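Local coordinates for protein mitochondrial edited mRNA stability factor 1 (Trypanosoma brucei, PDB 6NL1) that probably processes the 5' ends of mitochondrial mRNAs as a Nudix-family enzyme and contributes to the stability of edited mRNAs, at residues E214-E226 / D231-W243. Sequence-based numbering, arbitrary orientation.
With SO4 (sulfate ion), chain B.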
ATOM      1  N   GLU A 214     -25.831  -1.718  11.776  1.00 27.08           N
ATOM      2  CA  GLU A 214     -24.538  -1.945  11.129  1.00 33.56           C
ATOM      3  C   GLU A 214     -24.522  -1.257   9.766  1.00 27.02           C
ATOM      4  O   GLU A 214     -25.487  -1.351   9.010  1.00 34.15           O
ATOM      5  CB  GLU A 214     -24.243  -3.435  10.959  1.00 27.47           C
ATOM      6  CG  GLU A 214     -22.830  -3.696  10.443  1.00 33.97           C
ATOM      7  CD  GLU A 214     -22.556  -5.158  10.160  1.00 36.84           C
ATOM      8  OE1 GLU A 214     -23.498  -5.981  10.227  1.00 40.12           O
ATOM      9  OE2 GLU A 214     -21.392  -5.480   9.857  1.00 36.40           O
ATOM     10  N   VAL A 215     -23.440  -0.554   9.450  1.00 31.98           N
ATOM     11  CA  VAL A 215     -23.356   0.131   8.162  1.00 29.33           C
ATOM     12  C   VAL A 215     -22.741  -0.786   7.103  1.00 36.53           C
ATOM     13  O   VAL A 215     -22.151  -1.815   7.443  1.00 27.04           O
ATOM     14  CB  VAL A 215     -22.541   1.441   8.266  1.00 34.21           C
ATOM     15  CG1 VAL A 215     -23.088   2.325   9.399  1.00 26.98           C
ATOM     16  CG2 VAL A 215     -21.080   1.132   8.502  1.00 22.69           C
ATOM     17  N   GLU A 216     -22.905  -0.418   5.830  1.00 24.70           N
ATOM     18  CA  GLU A 216     -22.265  -1.109   4.705  1.00 31.62           C
ATOM     19  C   GLU A 216     -21.062  -0.315   4.195  1.00 24.94           C
ATOM     20  O   GLU A 216     -21.115   0.912   4.080  1.00 29.83           O
ATOM     21  CB  GLU A 216     -23.254  -1.315   3.544  1.00 27.22           C
ATOM     22  CG  GLU A 216     -24.433  -2.225   3.859  1.00 34.85           C
ATOM     23  CD  GLU A 216     -25.289  -2.565   2.639  1.00 41.91           C
ATOM     24  OE1 GLU A 216     -25.495  -1.699   1.753  1.00 35.97           O
ATOM     25  OE2 GLU A 216     -25.770  -3.714   2.574  1.00 46.09           O
ATOM     26  N   TRP A 217     -19.987  -1.026   3.877  1.00 25.72           N
ATOM     27  CA  TRP A 217     -18.746  -0.409   3.421  1.00 26.47           C
ATOM     28  C   TRP A 217     -18.561  -0.646   1.924  1.00 34.24           C
ATOM     29  O   TRP A 217     -18.780  -1.756   1.425  1.00 24.93           O
ATOM     30  CB  TRP A 217     -17.546  -0.996   4.185  1.00 21.76           C
ATOM     31  CG  TRP A 217     -17.648  -0.832   5.664  1.00 34.24           C
ATOM     32  CD1 TRP A 217     -18.119  -1.747   6.559  1.00 23.45           C
ATOM     33  CD2 TRP A 217     -17.296   0.335   6.423  1.00 27.57           C
ATOM     34  NE1 TRP A 217     -18.078  -1.222   7.838  1.00 29.24           N
ATOM     35  CE2 TRP A 217     -17.576   0.054   7.779  1.00 32.53           C
ATOM     36  CE3 TRP A 217     -16.766   1.593   6.087  1.00 29.40           C
ATOM     37  CZ2 TRP A 217     -17.348   0.982   8.803  1.00 26.84           C
ATOM     38  CZ3 TRP A 217     -16.539   2.517   7.105  1.00 30.06           C
ATOM     39  CH2 TRP A 217     -16.836   2.204   8.449  1.00 28.04           C
ATOM     40  N   LEU A 218     -18.154   0.396   1.211  1.00 25.41           N
ATOM     41  CA  LEU A 218     -17.806   0.258  -0.199  1.00 30.89           C
ATOM     42  C   LEU A 218     -16.479  -0.489  -0.336  1.00 30.89           C
ATOM     43  O   LEU A 218     -15.484  -0.104   0.268  1.00 24.10           O
ATOM     44  CB  LEU A 218     -17.686   1.635  -0.845  1.00 30.77           C
ATOM     45  CG  LEU A 218     -17.598   1.656  -2.368  1.00 40.01           C
ATOM     46  CD1 LEU A 218     -18.899   1.138  -2.952  1.00 32.06           C
ATOM     47  CD2 LEU A 218     -17.306   3.063  -2.870  1.00 31.31           C
ATOM     48  N   MET A 219     -16.463  -1.552  -1.132  1.00 26.49           N
ATOM     49  CA  MET A 219     -15.248  -2.333  -1.310  1.00 21.00           C
ATOM     50  C   MET A 219     -14.915  -2.612  -2.781  1.00 28.91           C
ATOM     51  O   MET A 219     -15.807  -2.653  -3.627  1.00 25.25           O
ATOM     52  CB  MET A 219     -15.372  -3.648  -0.541  1.00 19.65           C
ATOM     53  CG  MET A 219     -15.681  -3.422   0.939  1.00 28.16           C
ATOM     54  SD  MET A 219     -15.229  -4.819   1.953  1.00 40.44           S
ATOM     55  CE  MET A 219     -15.897  -6.161   0.999  1.00155.59           C
ATOM     56  N   LEU A 220     -13.626  -2.797  -3.064  1.00 18.03           N
ATOM     57  CA  LEU A 220     -13.146  -3.149  -4.396  1.00 27.13           C
ATOM     58  C   LEU A 220     -12.250  -4.369  -4.275  1.00 26.47           C
ATOM     59  O   LEU A 220     -11.818  -4.720  -3.181  1.00 25.94           O
ATOM     60  CB  LEU A 220     -12.293  -2.025  -5.000  1.00 29.59           C
ATOM     61  CG  LEU A 220     -12.863  -0.627  -5.221  1.00 51.91           C
ATOM     62  CD1 LEU A 220     -12.494   0.270  -4.054  1.00 35.97           C
ATOM     63  CD2 LEU A 220     -12.329  -0.044  -6.538  1.00 33.29           C
ATOM     64  N   ARG A 221     -11.950  -4.997  -5.407  1.00 20.78           N
ATOM     65  CA  ARG A 221     -10.987  -6.089  -5.433  1.00 22.92           C
ATOM     66  C   ARG A 221      -9.881  -5.767  -6.427  1.00 25.93           C
ATOM     67  O   ARG A 221     -10.107  -5.734  -7.631  1.00 25.28           O
ATOM     68  CB  ARG A 221     -11.681  -7.405  -5.779  1.00 18.44           C
ATOM     69  CG  ARG A 221     -12.713  -7.827  -4.715  1.00 24.95           C
ATOM     70  CD  ARG A 221     -13.301  -9.191  -5.014  1.00 26.14           C
ATOM     71  NE  ARG A 221     -12.346 -10.273  -4.771  1.00 23.62           N
ATOM     72  CZ  ARG A 221     -12.534 -11.514  -5.208  1.00 29.26           C
ATOM     73  NH1 ARG A 221     -13.633 -11.814  -5.894  1.00 18.78           N
ATOM     74  NH2 ARG A 221     -11.639 -12.454  -4.961  1.00 23.12           N
ATOM     75  N   ARG A 222      -8.690  -5.506  -5.906  1.00 27.05           N
ATOM     76  CA  ARG A 222      -7.566  -5.110  -6.729  1.00 26.94           C
ATOM     77  C   ARG A 222      -6.767  -6.335  -7.153  1.00 21.96           C
ATOM     78  O   ARG A 222      -6.407  -7.177  -6.329  1.00 31.85           O
ATOM     79  CB  ARG A 222      -6.664  -4.143  -5.956  1.00 28.07           C
ATOM     80  CG  ARG A 222      -5.496  -3.556  -6.768  1.00 32.16           C
ATOM     81  CD  ARG A 222      -4.511  -2.851  -5.838  1.00 34.61           C
ATOM     82  NE  ARG A 222      -3.974  -3.789  -4.849  1.00 42.83           N
ATOM     83  CZ  ARG A 222      -3.603  -3.464  -3.611  1.00 45.91           C
ATOM     84  NH1 ARG A 222      -3.703  -2.210  -3.176  1.00 28.26           N
ATOM     85  NH2 ARG A 222      -3.134  -4.403  -2.798  1.00 40.74           N
ATOM     86  N   ILE A 223      -6.480  -6.420  -8.442  1.00 25.57           N
ATOM     87  CA  ILE A 223      -5.683  -7.511  -8.980  1.00 23.00           C
ATOM     88  C   ILE A 223      -4.229  -7.106  -8.843  1.00 31.12           C
ATOM     89  O   ILE A 223      -3.823  -6.062  -9.337  1.00 29.33           O
ATOM     90  CB  ILE A 223      -6.038  -7.761 -10.450  1.00 34.70           C
ATOM     91  CG1 ILE A 223      -7.537  -8.067 -10.571  1.00 30.35           C
ATOM     92  CG2 ILE A 223      -5.153  -8.882 -11.060  1.00 22.74           C
ATOM     93  CD1 ILE A 223      -8.057  -8.087 -12.018  1.00 34.28           C
ATOM     94  N   ASN A 224      -3.452  -7.918  -8.142  1.00 23.37           N
ATOM     95  CA  ASN A 224      -2.068  -7.563  -7.866  1.00 29.73           C
ATOM     96  C   ASN A 224      -1.108  -8.122  -8.922  1.00 32.53           C
ATOM     97  O   ASN A 224      -1.441  -9.062  -9.631  1.00 37.51           O
ATOM     98  CB  ASN A 224      -1.701  -8.003  -6.448  1.00 27.56           C
ATOM     99  CG  ASN A 224      -2.568  -7.322  -5.394  1.00 29.48           C
ATOM    100  OD1 ASN A 224      -2.631  -6.098  -5.346  1.00 31.12           O
ATOM    101  ND2 ASN A 224      -3.260  -8.114  -4.561  1.00 23.21           N
ATOM    102  N   ARG A 225       0.066  -7.514  -9.038  1.00 36.66           N
ATOM    103  CA  ARG A 225       1.063  -7.909 -10.036  1.00 45.82           C
ATOM    104  C   ARG A 225       1.723  -9.231  -9.682  1.00 42.73           C
ATOM    105  O   ARG A 225       1.725  -9.634  -8.517  1.00 46.66           O
ATOM    106  CB  ARG A 225       2.120  -6.815 -10.176  1.00 47.21           C
ATOM    107  CG  ARG A 225       1.749  -5.743 -11.184  1.00 87.78           C
ATOM    108  CD  ARG A 225       2.564  -4.476 -10.983  1.00122.78           C
ATOM    109  NE  ARG A 225       2.041  -3.671  -9.884  1.00148.55           N
ATOM    110  CZ  ARG A 225       2.530  -2.487  -9.524  1.00141.46           C
ATOM    111  NH1 ARG A 225       3.562  -1.965 -10.176  1.00134.90           N
ATOM    112  NH2 ARG A 225       1.986  -1.825  -8.510  1.00114.92           N
ATOM    113  N   GLU A 226       2.286  -9.913 -10.674  1.00 46.49           N
ATOM    114  CA  GLU A 226       2.928 -11.205 -10.402  1.00 51.80           C
ATOM    115  C   GLU A 226       4.212 -11.040  -9.580  1.00 39.76           C
ATOM    116  O   GLU A 226       4.580 -11.920  -8.803  1.00 44.31           O
ATOM    117  CB  GLU A 226       3.180 -12.009 -11.685  1.00 57.49           C
ATOM    118  CG  GLU A 226       4.448 -11.638 -12.439  1.00 97.26           C
ATOM    119  CD  GLU A 226       4.827 -12.665 -13.505  1.00 94.64           C
ATOM    120  OE1 GLU A 226       4.787 -13.884 -13.213  1.00 59.57           O
ATOM    121  OE2 GLU A 226       5.162 -12.251 -14.639  1.00 70.96           O
ATOM    122  N   ASP A 231       3.581 -11.252   1.198  1.00 24.44           N
ATOM    123  CA  ASP A 231       2.431 -11.015   2.077  1.00 25.31           C
ATOM    124  C   ASP A 231       1.194 -10.507   1.323  1.00 27.73           C
ATOM    125  O   ASP A 231       0.135 -10.299   1.910  1.00 32.75           O
ATOM    126  CB  ASP A 231       2.800 -10.051   3.215  1.00 28.89           C
ATOM    127  CG  ASP A 231       3.273  -8.691   2.709  1.00 34.05           C
ATOM    128  OD1 ASP A 231       4.109  -8.635   1.782  1.00 25.73           O
ATOM    129  OD2 ASP A 231       2.814  -7.672   3.255  1.00 29.84           O
ATOM    130  N   ILE A 232       1.332 -10.299   0.021  1.00 26.12           N
ATOM    131  CA  ILE A 232       0.221  -9.783  -0.770  1.00 27.02           C
ATOM    132  C   ILE A 232      -0.392 -10.896  -1.627  1.00 22.87           C
ATOM    133  O   ILE A 232       0.300 -11.544  -2.395  1.00 30.12           O
ATOM    134  CB  ILE A 232       0.672  -8.591  -1.641  1.00 30.39           C
ATOM    135  CG1 ILE A 232       1.112  -7.427  -0.745  1.00 23.90           C
ATOM    136  CG2 ILE A 232      -0.450  -8.133  -2.591  1.00 24.48           C
ATOM    137  CD1 ILE A 232       1.690  -6.261  -1.530  1.00 48.10           C
ATOM    138  N   PRO A 233      -1.701 -11.121  -1.482  1.00 32.03           N
ATOM    139  CA  PRO A 233      -2.389 -12.176  -2.236  1.00 28.60           C
ATOM    140  C   PRO A 233      -2.598 -11.763  -3.698  1.00 32.59           C
ATOM    141  O   PRO A 233      -2.327 -10.614  -4.054  1.00 29.23           O
ATOM    142  CB  PRO A 233      -3.733 -12.287  -1.512  1.00 30.84           C
ATOM    143  CG  PRO A 233      -3.988 -10.881  -1.025  1.00 29.12           C
ATOM    144  CD  PRO A 233      -2.625 -10.351  -0.626  1.00 25.73           C
ATOM    145  N   PRO A 234      -3.062 -12.697  -4.543  1.00 26.86           N
ATOM    146  CA  PRO A 234      -3.338 -12.381  -5.948  1.00 21.58           C
ATOM    147  C   PRO A 234      -4.380 -11.264  -6.134  1.00 29.95           C
ATOM    148  O   PRO A 234      -4.238 -10.443  -7.045  1.00 22.18           O
ATOM    149  CB  PRO A 234      -3.883 -13.700  -6.506  1.00 26.66           C
ATOM    150  CG  PRO A 234      -3.326 -14.747  -5.617  1.00 30.80           C
ATOM    151  CD  PRO A 234      -3.271 -14.127  -4.244  1.00 20.52           C
ATOM    152  N   ILE A 235      -5.408 -11.243  -5.286  1.00 21.29           N
ATOM    153  CA  ILE A 235      -6.492 -10.258  -5.393  1.00 23.65           C
ATOM    154  C   ILE A 235      -6.814  -9.701  -4.012  1.00 23.79           C
ATOM    155  O   ILE A 235      -7.189 -10.449  -3.127  1.00 21.75           O
ATOM    156  CB  ILE A 235      -7.777 -10.882  -5.997  1.00 26.55           C
ATOM    157  CG1 ILE A 235      -7.455 -11.593  -7.310  1.00 28.55           C
ATOM    158  CG2 ILE A 235      -8.875  -9.814  -6.209  1.00 18.79           C
ATOM    159  CD1 ILE A 235      -8.667 -12.251  -7.977  1.00 28.14           C
ATOM    160  N   SER A 236      -6.658  -8.392  -3.830  1.00 21.47           N
ATOM    161  CA  SER A 236      -6.913  -7.764  -2.527  1.00 22.06           C
ATOM    162  C   SER A 236      -8.328  -7.193  -2.450  1.00 23.33           C
ATOM    163  O   SER A 236      -8.685  -6.302  -3.225  1.00 27.19           O
ATOM    164  CB  SER A 236      -5.913  -6.621  -2.268  1.00 22.68           C
ATOM    165  OG  SER A 236      -4.564  -7.058  -2.351  1.00 30.67           O
ATOM    166  N   LEU A 237      -9.127  -7.709  -1.522  1.00 24.65           N
ATOM    167  CA  LEU A 237     -10.410  -7.105  -1.185  1.00 26.58           C
ATOM    168  C   LEU A 237     -10.101  -5.938  -0.263  1.00 31.25           C
ATOM    169  O   LEU A 237      -9.458  -6.120   0.760  1.00 24.50           O
ATOM    170  CB  LEU A 237     -11.309  -8.116  -0.466  1.00 28.80           C
ATOM    171  CG  LEU A 237     -12.638  -7.599   0.092  1.00 31.23           C
ATOM    172  CD1 LEU A 237     -13.598  -7.268  -1.045  1.00 20.07           C
ATOM    173  CD2 LEU A 237     -13.260  -8.638   1.041  1.00 27.13           C
ATOM    174  N   LYS A 238     -10.539  -4.737  -0.621  1.00 20.93           N
ATOM    175  CA  LYS A 238     -10.093  -3.561   0.109  1.00 23.42           C
ATOM    176  C   LYS A 238     -11.153  -2.470   0.176  1.00 17.93           C
ATOM    177  O   LYS A 238     -12.005  -2.369  -0.692  1.00 24.09           O
ATOM    178  CB  LYS A 238      -8.819  -2.998  -0.543  1.00 19.68           C
ATOM    179  CG  LYS A 238      -9.029  -2.524  -1.997  1.00 19.48           C
ATOM    180  CD  LYS A 238      -7.709  -2.194  -2.729  1.00 25.65           C
ATOM    181  CE  LYS A 238      -6.884  -1.094  -2.058  1.00 23.88           C
ATOM    182  NZ  LYS A 238      -7.619   0.211  -1.935  1.00 24.73           N
ATOM    183  N   LEU A 239     -11.085  -1.666   1.235  1.00 17.41           N
ATOM    184  CA  LEU A 239     -11.674  -0.334   1.245  1.00 21.10           C
ATOM    185  C   LEU A 239     -10.926   0.522   0.204  1.00 19.79           C
ATOM    186  O   LEU A 239      -9.799   0.203  -0.174  1.00 27.54           O
ATOM    187  CB  LEU A 239     -11.544   0.296   2.645  1.00 22.27           C
ATOM    188  CG  LEU A 239     -12.117  -0.495   3.831  1.00 32.11           C
ATOM    189  CD1 LEU A 239     -11.922   0.238   5.178  1.00 21.85           C
ATOM    190  CD2 LEU A 239     -13.588  -0.793   3.604  1.00 29.05           C
ATOM    191  N   PRO A 240     -11.561   1.594  -0.280  1.00 25.78           N
ATOM    192  CA  PRO A 240     -10.880   2.494  -1.222  1.00 25.07           C
ATOM    193  C   PRO A 240      -9.679   3.148  -0.562  1.00 32.85           C
ATOM    194  O   PRO A 240      -9.671   3.315   0.654  1.00 22.31           O
ATOM    195  CB  PRO A 240     -11.934   3.570  -1.514  1.00 19.96           C
ATOM    196  CG  PRO A 240     -13.261   2.927  -1.174  1.00 25.22           C
ATOM    197  CD  PRO A 240     -12.964   1.985  -0.037  1.00 22.30           C
ATOM    198  N   GLY A 241      -8.683   3.530  -1.351  1.00 24.22           N
ATOM    199  CA  GLY A 241      -7.560   4.272  -0.816  1.00 18.71           C
ATOM    200  C   GLY A 241      -6.248   3.658  -1.231  1.00 24.26           C
ATOM    201  O   GLY A 241      -6.153   2.448  -1.396  1.00 22.80           O
ATOM    202  N   LYS A 242      -5.236   4.497  -1.406  1.00 24.21           N
ATOM    203  CA  LYS A 242      -3.930   4.013  -1.830  1.00 29.39           C
ATOM    204  C   LYS A 242      -2.826   4.399  -0.853  1.00 26.03           C
ATOM    205  O   LYS A 242      -2.708   3.787   0.207  1.00 25.70           O
ATOM    206  CB  LYS A 242      -3.605   4.505  -3.232  1.00 16.65           C
ATOM    207  CG  LYS A 242      -4.517   3.950  -4.331  1.00 25.03           C
ATOM    208  CD  LYS A 242      -4.022   4.467  -5.693  1.00 37.68           C
ATOM    209  CE  LYS A 242      -4.965   4.144  -6.799  1.00 47.28           C
ATOM    210  NZ  LYS A 242      -4.466   4.692  -8.087  1.00 39.57           N
ATOM    211  N   TRP A 243      -2.028   5.408  -1.208  1.00 20.85           N
ATOM    212  CA  TRP A 243      -0.923   5.854  -0.356  1.00 25.46           C
ATOM    213  C   TRP A 243      -0.673   7.365  -0.424  1.00 26.30           C
ATOM    214  O   TRP A 243      -1.106   8.042  -1.359  1.00 24.36           O
ATOM    215  CB  TRP A 243       0.365   5.092  -0.696  1.00 23.67           C
ATOM    216  CG  TRP A 243       0.922   5.425  -2.060  1.00 29.33           C
ATOM    217  CD1 TRP A 243       1.774   6.456  -2.372  1.00 24.13           C
ATOM    218  CD2 TRP A 243       0.657   4.736  -3.293  1.00 21.22           C
ATOM    219  NE1 TRP A 243       2.055   6.441  -3.726  1.00 30.61           N
ATOM    220  CE2 TRP A 243       1.382   5.399  -4.311  1.00 20.84           C
ATOM    221  CE3 TRP A 243      -0.115   3.620  -3.634  1.00 29.13           C
ATOM    222  CZ2 TRP A 243       1.354   4.982  -5.640  1.00 34.76           C
ATOM    223  CZ3 TRP A 243      -0.138   3.202  -4.955  1.00 26.36           C
ATOM    224  CH2 TRP A 243       0.584   3.888  -5.945  1.00 30.14           C
TER
HETATM  225  S   SO4 B 401      -8.160  -2.680   4.021  1.00 54.24           S
HETATM  226  O1  SO4 B 401      -8.638  -1.978   2.838  1.00 45.71           O
HETATM  227  O2  SO4 B 401      -6.714  -2.839   3.879  1.00 82.66           O
HETATM  228  O3  SO4 B 401      -8.468  -1.957   5.249  1.00 52.35           O
HETATM  229  O4  SO4 B 401      -8.807  -3.987   4.105  1.00 77.35           O
HETATM  230  O   HOH W   1     -10.083 -10.765  -3.020  1.00 23.40           O
HETATM  231  O   HOH W   2      -2.776 -11.568  -9.630  1.00 52.06           O
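An antiparallel beta hairpin of the Nudix domain pairs strand 216-223 with strand 235-238. Leu220 and Lys238 form one hydrogen-bonded pair, with Lys238 N to Leu220 O at 2.9 Å. Arg222 and Ser236 form the next, and Asn224 N extends the pairing to Pro234 O. Where the strands end, the Asn224 amide ties the loop back: ND2 donates to Ser236 OG at 2.8 Å, nearly in the amide plane, and to Pro233 O at 2.7 Å, tilted from that plane. Its OD1 accepts from Arg222 NE at 2.7 Å (143°), which helps fix the guanidinium, whose NH2 adds a weak bond to Ser236 OG. Lys238 CD lies over one face of that guanidinium. The Lys238 chain bends at chi3 and chi4 (both -59°), curling NZ back to Leu239 O and to Gly241 O, the latter at 2.7 Å on a lone pair; Glu261 of helix 250-262, the Nudix helix by its position and sequence, adds a salt bridge. On the other face of the hairpin, Ile235 CG2 packs 3.7 Å from Arg221 CB, while water 1 links Arg221 NE to Ile235 O and Asp330 pairs with the guanidinium. The Met219 methyl CE lies against the Leu237 side chain, 3.6 Å from CD2. Farther along, Leu239 N donates to O1 of a sulfate, probably from the crystallisation liquor, at 2.9 Å; Tyr292 OH, from a residue that binds GDP in another structure, also bonds it.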